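Local coordinates for protein PspGI restriction endonuclease (Pyrococcus sp. GI-H, PDB 3BM3) that binds DNA and probably cuts it at a specific sequence as a type II restriction endonuclease, at residues Leu112-Ile125 against Glu135-Phe147. The protein carries 2 engineered substitutions. Residues are numbered along the deposited sequence; the frame is centred on the assembly and turned at random. Where two conformers were deposited one is given.
Engineered in segment 135-147: Ala138 (natural residue Asp), Thr146 (natural residue Ala).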
ATOM      1  N   LEU C 112      -3.943 -23.821   7.373  1.00 11.56           N
ATOM      2  CA  LEU C 112      -3.584 -23.865   8.782  1.00 12.63           C
ATOM      3  C   LEU C 112      -4.392 -24.948   9.516  1.00 13.12           C
ATOM      4  O   LEU C 112      -3.855 -25.751  10.258  1.00 13.01           O
ATOM      5  CB  LEU C 112      -3.795 -22.502   9.430  1.00 12.52           C
ATOM      6  CG  LEU C 112      -2.795 -21.413   8.974  1.00 12.54           C
ATOM      7  CD1 LEU C 112      -3.170 -20.115   9.677  1.00 12.62           C
ATOM      8  CD2 LEU C 112      -1.292 -21.751   9.219  1.00 11.35           C
ATOM      9  N   ASN C 113      -5.691 -24.968   9.287  1.00 13.26           N
ATOM     10  CA  ASN C 113      -6.577 -25.907   9.962  1.00 14.58           C
ATOM     11  C   ASN C 113      -6.176 -27.326   9.677  1.00 14.75           C
ATOM     12  O   ASN C 113      -6.126 -28.159  10.581  1.00 15.08           O
ATOM     13  CB  ASN C 113      -8.018 -25.705   9.520  1.00 14.13           C
ATOM     14  CG  ASN C 113      -8.609 -24.446  10.076  1.00 17.19           C
ATOM     15  OD1 ASN C 113      -8.055 -23.846  10.995  1.00 18.21           O
ATOM     16  ND2 ASN C 113      -9.741 -24.045   9.539  1.00 18.05           N
ATOM     17  N   LYS C 114      -5.874 -27.592   8.410  0.50 15.15           N
ATOM     18  CA  LYS C 114      -5.519 -28.931   7.967  0.50 16.15           C
ATOM     19  C   LYS C 114      -4.295 -29.442   8.716  0.50 15.93           C
ATOM     20  O   LYS C 114      -4.255 -30.608   9.100  0.50 16.20           O
ATOM     21  CB  LYS C 114      -5.275 -28.964   6.453  0.50 16.59           C
ATOM     22  CG  LYS C 114      -4.950 -30.369   5.899  0.50 18.29           C
ATOM     23  CD  LYS C 114      -6.115 -31.333   6.126  0.50 21.75           C
ATOM     24  CE  LYS C 114      -5.880 -32.720   5.518  0.50 23.07           C
ATOM     25  NZ  LYS C 114      -4.560 -33.288   5.901  0.50 23.45           N
ATOM     26  N   PHE C 115      -3.326 -28.556   8.953  1.00 15.72           N
ATOM     27  CA  PHE C 115      -2.118 -28.901   9.668  1.00 16.88           C
ATOM     28  C   PHE C 115      -2.265 -28.836  11.181  1.00 16.47           C
ATOM     29  O   PHE C 115      -1.319 -29.161  11.889  1.00 17.61           O
ATOM     30  CB  PHE C 115      -0.961 -28.011   9.210  1.00 17.30           C
ATOM     31  CG  PHE C 115      -0.498 -28.288   7.822  1.00 19.55           C
ATOM     32  CD1 PHE C 115       0.393 -29.304   7.567  1.00 24.24           C
ATOM     33  CD2 PHE C 115      -0.964 -27.566   6.770  1.00 17.42           C
ATOM     34  CE1 PHE C 115       0.808 -29.566   6.265  1.00 26.20           C
ATOM     35  CE2 PHE C 115      -0.568 -27.813   5.487  1.00 21.48           C
ATOM     36  CZ  PHE C 115       0.325 -28.808   5.220  1.00 22.02           C
ATOM     37  N   GLY C 116      -3.438 -28.439  11.667  1.00 15.75           N
ATOM     38  CA  GLY C 116      -3.710 -28.315  13.098  1.00 15.31           C
ATOM     39  C   GLY C 116      -2.976 -27.151  13.711  1.00 14.17           C
ATOM     40  O   GLY C 116      -2.679 -27.168  14.892  1.00 14.36           O
ATOM     41  N   ILE C 117      -2.626 -26.160  12.900  1.00 12.44           N
ATOM     42  CA  ILE C 117      -1.902 -25.012  13.392  1.00 13.45           C
ATOM     43  C   ILE C 117      -2.927 -24.101  13.979  1.00 13.84           C
ATOM     44  O   ILE C 117      -3.804 -23.607  13.263  1.00 15.48           O
ATOM     45  CB  ILE C 117      -1.117 -24.303  12.282  1.00 12.42           C
ATOM     46  CG1 ILE C 117      -0.044 -25.258  11.735  1.00 13.65           C
ATOM     47  CG2 ILE C 117      -0.509 -22.962  12.760  1.00 12.94           C
ATOM     48  CD1 ILE C 117       0.558 -24.804  10.419  1.00 13.78           C
ATOM     49  N   ARG C 118      -2.789 -23.831  15.265  1.00 14.86           N
ATOM     50  CA  ARG C 118      -3.656 -22.870  15.900  1.00 16.30           C
ATOM     51  C   ARG C 118      -3.211 -21.491  15.538  1.00 16.03           C
ATOM     52  O   ARG C 118      -2.022 -21.219  15.423  1.00 16.42           O
ATOM     53  CB  ARG C 118      -3.647 -23.033  17.410  1.00 17.56           C
ATOM     54  CG  ARG C 118      -4.371 -24.310  17.848  1.00 20.51           C
ATOM     55  CD  ARG C 118      -4.282 -24.479  19.346  1.00 24.43           C
ATOM     56  NE  ARG C 118      -4.985 -25.680  19.814  1.00 29.44           N
ATOM     57  CZ  ARG C 118      -4.532 -26.929  19.720  1.00 31.08           C
ATOM     58  NH1 ARG C 118      -3.349 -27.187  19.158  1.00 33.32           N
ATOM     59  NH2 ARG C 118      -5.273 -27.925  20.198  1.00 31.79           N
ATOM     60  N   TYR C 119      -4.188 -20.631  15.351  1.00 15.83           N
ATOM     61  CA  TYR C 119      -3.925 -19.278  14.932  1.00 15.50           C
ATOM     62  C   TYR C 119      -5.035 -18.386  15.443  1.00 15.88           C
ATOM     63  O   TYR C 119      -6.100 -18.842  15.849  1.00 15.44           O
ATOM     64  CB  TYR C 119      -3.846 -19.166  13.405  1.00 15.46           C
ATOM     65  CG  TYR C 119      -5.187 -19.404  12.773  1.00 17.25           C
ATOM     66  CD1 TYR C 119      -6.070 -18.355  12.576  1.00 20.48           C
ATOM     67  CD2 TYR C 119      -5.601 -20.693  12.449  1.00 17.85           C
ATOM     68  CE1 TYR C 119      -7.336 -18.572  12.046  1.00 21.35           C
ATOM     69  CE2 TYR C 119      -6.862 -20.920  11.914  1.00 19.66           C
ATOM     70  CZ  TYR C 119      -7.720 -19.850  11.734  1.00 19.89           C
ATOM     71  OH  TYR C 119      -8.975 -20.066  11.212  1.00 25.11           O
ATOM     72  N   GLU C 120      -4.755 -17.101  15.399  1.00 15.52           N
ATOM     73  CA  GLU C 120      -5.768 -16.098  15.496  1.00 16.66           C
ATOM     74  C   GLU C 120      -5.585 -15.118  14.364  1.00 17.64           C
ATOM     75  O   GLU C 120      -4.475 -14.778  13.978  1.00 17.29           O
ATOM     76  CB  GLU C 120      -5.741 -15.396  16.843  1.00 16.92           C
ATOM     77  CG  GLU C 120      -6.224 -16.310  17.930  1.00 16.53           C
ATOM     78  CD  GLU C 120      -6.165 -15.701  19.291  1.00 17.87           C
ATOM     79  OE1 GLU C 120      -5.416 -14.735  19.516  1.00 22.56           O
ATOM     80  OE2 GLU C 120      -6.877 -16.231  20.139  1.00 21.94           O
ATOM     81  N   HIS C 121      -6.719 -14.641  13.865  1.00 19.21           N
ATOM     82  CA  HIS C 121      -6.771 -13.653  12.817  1.00 20.26           C
ATOM     83  C   HIS C 121      -7.598 -12.507  13.378  1.00 20.45           C
ATOM     84  O   HIS C 121      -8.374 -12.690  14.304  1.00 20.23           O
ATOM     85  CB  HIS C 121      -7.451 -14.272  11.593  1.00 21.24           C
ATOM     86  CG  HIS C 121      -7.657 -13.323  10.461  1.00 24.77           C
ATOM     87  ND1 HIS C 121      -8.898 -12.815  10.141  1.00 29.98           N
ATOM     88  CD2 HIS C 121      -6.793 -12.804   9.556  1.00 27.22           C
ATOM     89  CE1 HIS C 121      -8.783 -12.008   9.100  1.00 28.44           C
ATOM     90  NE2 HIS C 121      -7.519 -11.991   8.721  1.00 30.25           N
ATOM     91  N   ASP C 122      -7.413 -11.323  12.836  1.00 21.36           N
ATOM     92  CA  ASP C 122      -8.155 -10.158  13.289  1.00 21.43           C
ATOM     93  C   ASP C 122      -7.780  -9.701  14.688  1.00 21.17           C
ATOM     94  O   ASP C 122      -8.563  -8.997  15.343  1.00 21.81           O
ATOM     95  CB  ASP C 122      -9.677 -10.435  13.214  1.00 21.97           C
ATOM     96  CG  ASP C 122     -10.449  -9.322  12.535  1.00 25.81           C
ATOM     97  OD1 ASP C 122      -9.818  -8.471  11.856  1.00 30.86           O
ATOM     98  OD2 ASP C 122     -11.698  -9.314  12.676  1.00 29.78           O
ATOM     99  N   ARG C 123      -6.593 -10.073  15.175  1.00 19.89           N
ATOM    100  CA  ARG C 123      -6.211  -9.610  16.493  1.00 19.82           C
ATOM    101  C   ARG C 123      -5.326  -8.384  16.350  1.00 18.96           C
ATOM    102  O   ARG C 123      -4.464  -8.336  15.493  1.00 20.78           O
ATOM    103  CB  ARG C 123      -5.543 -10.737  17.286  1.00 19.94           C
ATOM    104  CG  ARG C 123      -6.461 -11.938  17.466  1.00 21.93           C
ATOM    105  CD  ARG C 123      -7.858 -11.550  17.968  1.00 25.42           C
ATOM    106  NE  ARG C 123      -8.524 -12.711  18.574  1.00 28.75           N
ATOM    107  CZ  ARG C 123      -9.158 -13.678  17.914  1.00 29.42           C
ATOM    108  NH1 ARG C 123      -9.266 -13.655  16.601  1.00 30.94           N
ATOM    109  NH2 ARG C 123      -9.698 -14.685  18.587  1.00 29.65           N
ATOM    110  N   VAL C 124      -5.604  -7.381  17.165  1.00 18.14           N
ATOM    111  CA  VAL C 124      -4.836  -6.171  17.207  1.00 17.79           C
ATOM    112  C   VAL C 124      -3.847  -6.270  18.350  1.00 18.03           C
ATOM    113  O   VAL C 124      -4.216  -6.576  19.513  1.00 18.01           O
ATOM    114  CB  VAL C 124      -5.757  -4.973  17.373  1.00 18.96           C
ATOM    115  CG1 VAL C 124      -4.955  -3.672  17.382  1.00 19.94           C
ATOM    116  CG2 VAL C 124      -6.789  -4.991  16.242  1.00 17.52           C
ATOM    117  N   ILE C 125      -2.574  -6.046  18.018  1.00 16.61           N
ATOM    118  CA  ILE C 125      -1.522  -6.011  19.000  1.00 16.34           C
ATOM    119  C   ILE C 125      -1.400  -4.553  19.415  1.00 16.45           C
ATOM    120  O   ILE C 125      -0.935  -3.719  18.660  1.00 15.84           O
ATOM    121  CB  ILE C 125      -0.192  -6.530  18.443  1.00 14.75           C
ATOM    122  CG1 ILE C 125      -0.363  -7.966  17.967  1.00 16.41           C
ATOM    123  CG2 ILE C 125       0.901  -6.393  19.517  1.00 15.05           C
ATOM    124  CD1 ILE C 125       0.894  -8.524  17.315  1.00 17.51           C
ATOM    125  N   GLU C 135      -1.134  -2.848  15.805  1.00 16.15           N
ATOM    126  CA  GLU C 135      -0.698  -3.588  14.665  1.00 15.64           C
ATOM    127  C   GLU C 135      -1.506  -4.874  14.506  1.00 16.56           C
ATOM    128  O   GLU C 135      -1.953  -5.483  15.497  1.00 16.97           O
ATOM    129  CB  GLU C 135       0.786  -3.836  14.726  1.00 15.62           C
ATOM    130  CG  GLU C 135       1.587  -2.579  14.707  1.00 13.99           C
ATOM    131  CD  GLU C 135       1.281  -1.738  13.478  1.00 13.18           C
ATOM    132  OE1 GLU C 135       1.564  -2.203  12.376  1.00 13.82           O
ATOM    133  OE2 GLU C 135       0.702  -0.646  13.647  1.00 13.39           O
ATOM    134  N   LYS C 136      -1.694  -5.282  13.256  0.50 16.75           N
ATOM    135  CA  LYS C 136      -2.633  -6.342  12.939  0.50 17.01           C
ATOM    136  C   LYS C 136      -2.047  -7.310  11.905  0.50 16.85           C
ATOM    137  O   LYS C 136      -2.409  -7.301  10.724  0.50 16.63           O
ATOM    138  CB  LYS C 136      -3.967  -5.745  12.492  0.50 17.67           C
ATOM    139  CG  LYS C 136      -5.086  -6.759  12.404  0.50 18.18           C
ATOM    140  CD  LYS C 136      -6.328  -6.166  11.763  0.50 20.33           C
ATOM    141  CE  LYS C 136      -7.014  -7.199  10.916  0.50 22.07           C
ATOM    142  NZ  LYS C 136      -8.409  -6.821  10.646  0.50 24.67           N
ATOM    143  N   PRO C 137      -1.135  -8.172  12.367  1.00 16.51           N
ATOM    144  CA  PRO C 137      -0.669  -9.214  11.490  1.00 16.43           C
ATOM    145  C   PRO C 137      -1.891 -10.011  11.026  1.00 15.50           C
ATOM    146  O   PRO C 137      -2.869 -10.164  11.778  1.00 15.30           O
ATOM    147  CB  PRO C 137       0.232 -10.078  12.383  1.00 17.02           C
ATOM    148  CG  PRO C 137       0.366  -9.391  13.654  1.00 17.50           C
ATOM    149  CD  PRO C 137      -0.546  -8.231  13.712  1.00 17.39           C
ATOM    150  N   ALA C 138      -1.840 -10.525   9.806  1.00 14.78           N
ATOM    151  CA  ALA C 138      -2.904 -11.387   9.319  1.00 15.19           C
ATOM    152  C   ALA C 138      -3.120 -12.547  10.254  1.00 14.59           C
ATOM    153  O   ALA C 138      -4.247 -12.882  10.562  1.00 14.72           O
ATOM    154  CB  ALA C 138      -2.639 -11.930   7.907  1.00 15.77           C
ATOM    155  N   PHE C 139      -2.027 -13.162  10.698  1.00 12.84           N
ATOM    156  CA  PHE C 139      -2.115 -14.280  11.605  1.00 13.29           C
ATOM    157  C   PHE C 139      -1.111 -14.149  12.715  1.00 12.63           C
ATOM    158  O   PHE C 139      -0.000 -13.688  12.519  1.00 13.92           O
ATOM    159  CB  PHE C 139      -1.890 -15.586  10.852  1.00 12.98           C
ATOM    160  CG  PHE C 139      -2.891 -15.793   9.767  1.00 14.73           C
ATOM    161  CD1 PHE C 139      -4.143 -16.279  10.079  1.00 17.73           C
ATOM    162  CD2 PHE C 139      -2.627 -15.435   8.465  1.00 17.64           C
ATOM    163  CE1 PHE C 139      -5.126 -16.430   9.103  1.00 18.11           C
ATOM    164  CE2 PHE C 139      -3.609 -15.596   7.480  1.00 17.24           C
ATOM    165  CZ  PHE C 139      -4.837 -16.099   7.804  1.00 16.75           C
ATOM    166  N   ILE C 140      -1.552 -14.561  13.881  1.00 12.79           N
ATOM    167  CA  ILE C 140      -0.682 -14.716  15.008  1.00 12.95           C
ATOM    168  C   ILE C 140      -0.765 -16.166  15.379  1.00 13.67           C
ATOM    169  O   ILE C 140      -1.847 -16.702  15.622  1.00 13.52           O
ATOM    170  CB  ILE C 140      -1.120 -13.867  16.185  1.00 13.28           C
ATOM    171  CG1 ILE C 140      -1.165 -12.403  15.777  1.00 12.64           C
ATOM    172  CG2 ILE C 140      -0.144 -14.059  17.365  1.00 12.93           C
ATOM    173  CD1 ILE C 140      -1.670 -11.478  16.823  1.00 13.85           C
ATOM    174  N   ILE C 141       0.392 -16.811  15.430  1.00 13.27           N
ATOM    175  CA  ILE C 141       0.453 -18.223  15.725  1.00 13.75           C
ATOM    176  C   ILE C 141       1.168 -18.433  17.046  1.00 13.31           C
ATOM    177  O   ILE C 141       2.303 -18.015  17.191  1.00 12.36           O
ATOM    178  CB  ILE C 141       1.147 -18.961  14.581  1.00 13.96           C
ATOM    179  CG1 ILE C 141       0.276 -18.774  13.314  1.00 18.07           C
ATOM    180  CG2 ILE C 141       1.326 -20.423  14.974  1.00 14.67           C
ATOM    181  CD1 ILE C 141       0.781 -19.391  12.112  1.00 21.68           C
ATOM    182  N   PRO C 142       0.500 -19.066  18.026  1.00 13.59           N
ATOM    183  CA  PRO C 142      -0.853 -19.637  17.975  1.00 15.14           C
ATOM    184  C   PRO C 142      -1.973 -18.681  18.368  1.00 15.45           C
ATOM    185  O   PRO C 142      -3.151 -18.930  18.048  1.00 16.47           O
ATOM    186  CB  PRO C 142      -0.766 -20.766  18.979  1.00 14.58           C
ATOM    187  CG  PRO C 142       0.160 -20.235  20.025  1.00 14.92           C
ATOM    188  CD  PRO C 142       1.159 -19.367  19.312  1.00 13.83           C
ATOM    189  N   SER C 143      -1.625 -17.612  19.075  1.00 16.33           N
ATOM    190  CA  SER C 143      -2.613 -16.697  19.591  1.00 16.25           C
ATOM    191  C   SER C 143      -1.941 -15.432  20.035  1.00 16.08           C
ATOM    192  O   SER C 143      -0.752 -15.420  20.350  1.00 16.05           O
ATOM    193  CB  SER C 143      -3.304 -17.285  20.831  1.00 16.50           C
ATOM    194  OG  SER C 143      -2.371 -17.444  21.895  1.00 16.60           O
ATOM    195  N   VAL C 144      -2.725 -14.372  20.095  1.00 16.08           N
ATOM    196  CA  VAL C 144      -2.215 -13.114  20.623  1.00 17.86           C
ATOM    197  C   VAL C 144      -1.830 -13.246  22.103  1.00 17.69           C
ATOM    198  O   VAL C 144      -0.833 -12.668  22.530  1.00 18.10           O
ATOM    199  CB  VAL C 144      -3.169 -11.926  20.346  1.00 18.38           C
ATOM    200  CG1 VAL C 144      -4.319 -11.913  21.298  1.00 18.41           C
ATOM    201  CG2 VAL C 144      -2.396 -10.617  20.368  1.00 18.47           C
ATOM    202  N   ARG C 145      -2.570 -14.034  22.880  1.00 18.60           N
ATOM    203  CA  ARG C 145      -2.174 -14.178  24.298  1.00 18.79           C
ATOM    204  C   ARG C 145      -0.787 -14.767  24.416  1.00 17.78           C
ATOM    205  O   ARG C 145       0.042 -14.278  25.181  1.00 17.20           O
ATOM    206  CB  ARG C 145      -3.193 -14.950  25.123  1.00 20.19           C
ATOM    207  CG  ARG C 145      -4.377 -14.063  25.456  1.00 23.57           C
ATOM    208  CD  ARG C 145      -5.107 -14.391  26.724  1.00 26.45           C
ATOM    209  NE  ARG C 145      -5.401 -15.803  26.854  1.00 25.91           N
ATOM    210  CZ  ARG C 145      -6.444 -16.293  27.521  1.00 24.82           C
ATOM    211  NH1 ARG C 145      -7.319 -15.489  28.105  1.00 23.58           N
ATOM    212  NH2 ARG C 145      -6.611 -17.599  27.590  1.00 24.83           N
ATOM    213  N   THR C 146      -0.512 -15.780  23.610  1.00 17.57           N
ATOM    214  CA  THR C 146       0.805 -16.397  23.600  1.00 16.69           C
ATOM    215  C   THR C 146       1.908 -15.455  23.162  1.00 16.49           C
ATOM    216  O   THR C 146       2.980 -15.415  23.763  1.00 16.22           O
ATOM    217  CB  THR C 146       0.798 -17.675  22.758  1.00 17.20           C
ATOM    218  OG1 THR C 146      -0.055 -18.600  23.424  1.00 18.17           O
ATOM    219  CG2 THR C 146       2.188 -18.266  22.654  1.00 16.78           C
ATOM    220  N   PHE C 147       1.630 -14.672  22.130  1.00 15.82           N
ATOM    221  CA  PHE C 147       2.548 -13.627  21.718  1.00 15.56           C
ATOM    222  C   PHE C 147       2.871 -12.648  22.842  1.00 15.99           C
ATOM    223  O   PHE C 147       4.031 -12.373  23.105  1.00 16.36           O
ATOM    224  CB  PHE C 147       2.015 -12.848  20.526  1.00 15.51           C
ATOM    225  CG  PHE C 147       2.886 -11.693  20.160  1.00 14.08           C
ATOM    226  CD1 PHE C 147       4.055 -11.887  19.443  1.00 15.22           C
ATOM    227  CD2 PHE C 147       2.575 -10.410  20.587  1.00 16.08           C
ATOM    228  CE1 PHE C 147       4.885 -10.828  19.110  1.00 13.55           C
ATOM    229  CE2 PHE C 147       3.425  -9.345  20.268  1.00 15.44           C
ATOM    230  CZ  PHE C 147       4.578  -9.563  19.545  1.00 14.67           C
TER
HETATM  231  O   HOH W   1      -5.442 -14.895  22.439  1.00 22.18           O
HETATM  232  O   HOH W   2      -5.729 -10.053  11.256  1.00 27.92           O
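Glu120 and Ile140 pair through two backbone hydrogen bonds, Glu120 N to Ile140 O and Ile140 N to Glu120 O, both 2.9 Å. This single antiparallel bridge lays the chain after helix 85-115 along strand 139-141. A second hydrogen-bonded pair joins Ile125 and Glu135, with Ile125 N 2.7 Å from Glu135 O.

The Glu120 side chain runs out extended to the start of helix 144-149. Glu120 OE1 accepts from Val144 N at 2.8 Å, and the N-H comes from above the carboxylate plane. Water 1 links OE1 to Arg145 N. Just before the helix, Ser143 is the N-cap and its OG accepts from Thr146 N; Thr146 is engineered.

Strand 139-141 is an edge strand of the mixed sheet within this chain, bonded on its other side to strand 155-160. The sheet is consistent with a PDDEXK-type nuclease core. Engineered Ala138 and Phe139 both face Ile157, a classic beta bulge.

The Phe139 ring has Leu112 CD1 over one face and His121 CD2 over the opposite face. Its edge meets the face of Tyr119 in an offset edge-to-face pair, planes at 80°. His121 NE2 is hydrogen-bonded to Glu105 OE1.

Ile125 packs in a second apolar group. Ile125 CD1 lies 3.8 Å from Pro137 CG and also over a face of Phe147. A chi1 of -59° sets Ile125 CG1 anti to its carbonyl carbon, which brings it against Ile140 CD1 at 3.9 Å.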